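PrgZ (Enterococcus faecalis, PDB 4FAJ) binds a peptide pheromone as a membrane-anchored extracellular receptor of the solute-binding protein family, probably serving peptide uptake. Local coordinates at residues S360-V366 / P529-G534. Residues are numbered along the deposited sequence; the frame is centred on the assembly and turned at random.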
# COMPACT_ATOMS: atom_id res chain seq x y z
N SER A 360 12.81 -6.90 -10.16
CA SER A 360 11.60 -7.56 -9.66
C SER A 360 11.85 -9.06 -9.67
O SER A 360 12.72 -9.54 -10.41
CB SER A 360 10.40 -7.23 -10.54
OG SER A 360 10.11 -5.83 -10.51
N VAL A 361 11.11 -9.81 -8.84
CA VAL A 361 11.30 -11.27 -8.79
C VAL A 361 9.95 -12.01 -8.75
O VAL A 361 8.95 -11.47 -8.29
CB VAL A 361 12.17 -11.69 -7.59
CG1 VAL A 361 13.56 -11.01 -7.68
CG2 VAL A 361 11.49 -11.35 -6.28
N ALA A 362 9.95 -13.24 -9.25
CA ALA A 362 8.76 -14.09 -9.19
C ALA A 362 8.26 -14.23 -7.76
O ALA A 362 9.06 -14.34 -6.81
CB ALA A 362 9.07 -15.48 -9.77
N SER A 363 6.93 -14.23 -7.60
CA SER A 363 6.31 -14.50 -6.31
C SER A 363 6.47 -15.98 -5.97
O SER A 363 6.37 -16.83 -6.86
CB SER A 363 4.80 -14.18 -6.35
OG SER A 363 4.53 -12.79 -6.42
N VAL A 364 6.72 -16.27 -4.70
CA VAL A 364 6.71 -17.66 -4.19
C VAL A 364 5.47 -17.93 -3.35
O VAL A 364 5.21 -19.06 -2.96
CB VAL A 364 7.95 -17.97 -3.34
CG1 VAL A 364 9.23 -17.93 -4.20
CG2 VAL A 364 8.05 -17.02 -2.13
N GLY A 365 4.71 -16.89 -3.06
CA GLY A 365 3.49 -17.01 -2.27
C GLY A 365 2.82 -15.65 -2.24
O GLY A 365 3.21 -14.74 -2.99
N VAL A 366 1.81 -15.50 -1.39
CA VAL A 366 1.15 -14.21 -1.21
C VAL A 366 2.13 -13.20 -0.58
O VAL A 366 2.20 -12.05 -1.01
CB VAL A 366 -0.11 -14.36 -0.33
CG1 VAL A 366 -0.68 -13.04 0.11
CG2 VAL A 366 -1.18 -15.22 -1.07
N PRO A 529 -0.78 -14.79 -6.78
CA PRO A 529 0.42 -13.94 -6.70
C PRO A 529 1.27 -14.09 -7.95
O PRO A 529 1.51 -15.22 -8.44
CB PRO A 529 1.15 -14.44 -5.45
CG PRO A 529 0.52 -15.70 -5.05
CD PRO A 529 -0.66 -16.00 -5.94
N ILE A 530 1.71 -12.96 -8.49
CA ILE A 530 2.41 -12.93 -9.75
C ILE A 530 3.88 -12.64 -9.53
O ILE A 530 4.71 -13.52 -9.72
CB ILE A 530 1.82 -11.90 -10.74
CG1 ILE A 530 0.30 -12.08 -10.87
CG2 ILE A 530 2.47 -12.08 -12.12
CD1 ILE A 530 -0.39 -10.91 -11.58
N PHE A 531 4.20 -11.41 -9.13
CA PHE A 531 5.58 -11.03 -8.89
C PHE A 531 5.74 -10.05 -7.73
O PHE A 531 4.79 -9.39 -7.32
CB PHE A 531 6.22 -10.48 -10.15
CG PHE A 531 5.64 -9.18 -10.63
CD1 PHE A 531 4.57 -9.17 -11.49
CD2 PHE A 531 6.20 -7.96 -10.25
CE1 PHE A 531 4.02 -7.97 -11.96
CE2 PHE A 531 5.67 -6.75 -10.72
CZ PHE A 531 4.57 -6.76 -11.57
N GLN A 532 6.96 -10.00 -7.20
CA GLN A 532 7.36 -9.08 -6.16
C GLN A 532 8.10 -7.94 -6.84
O GLN A 532 9.05 -8.16 -7.62
CB GLN A 532 8.26 -9.77 -5.13
CG GLN A 532 8.77 -8.84 -4.02
CD GLN A 532 9.53 -9.54 -2.92
OE1 GLN A 532 9.64 -10.77 -2.90
NE2 GLN A 532 10.04 -8.74 -1.96
N VAL A 533 7.66 -6.73 -6.53
CA VAL A 533 8.06 -5.52 -7.23
C VAL A 533 9.45 -5.07 -6.82
O VAL A 533 9.73 -4.88 -5.63
CB VAL A 533 7.08 -4.36 -6.93
CG1 VAL A 533 7.56 -3.05 -7.55
CG2 VAL A 533 5.67 -4.70 -7.43
N GLY A 534 10.31 -4.90 -7.82
CA GLY A 534 11.55 -4.14 -7.69
C GLY A 534 11.38 -2.77 -8.33
O GLY A 534 10.84 -2.68 -9.43
O HOH W 1 8.94 -13.34 -3.86
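Val361 and Gln532 exchange both backbone bonds of an antiparallel hydrogen-bonded pair. Val361 N reaches Gln532 O at 2.9 Å, and Gln532 N answers to Val361 O at 2.7 Å, nearly straight onto the carbonyl. One residue earlier a side chain takes over: Ser360 OG, swung back beside its own backbone N (chi1 -63°), accepts Gly534 N at 2.9 Å and also bonds Asn358 OD1. At the other end Ser363 N goes to Ile530 O at 3.2 Å, a longer bond whose donor stands 40° out of the carbonyl plane. Ser363 OG lies close to Phe531 N, but the angle is poor for a bond; that end of the strand is bulged, with Ile530 and Phe531 opposite Met320 in a classic beta bulge.

Beyond the backbone, Val361 and Gln532 lie side by side, Val361 CG2 packing 3.8 Å from Gln532 CB. The extended glutamine carries its amide on to a water that donates to both Gln532 OE1 and Ala362 O, while NE2 bonds Met316 O and Lys369 O. Past the paired residues, Pro529 CB abuts Gly365 O at 3.2 Å, and the proline ring also meets Ser363 CB.

Strand 361-362 thus pairs with strand 528-539 in the mixed sheet; the latter also shares backbone hydrogen bonds with strand 311-324 through Ile530, Phe531 and Val533. Phe531 meets an aromatic side chain of the bound peptide edge-to-face, and Val533 packs on one too. The polar bonds therefore tie the short strand to the very strand that supplies these apolar peptide contacts.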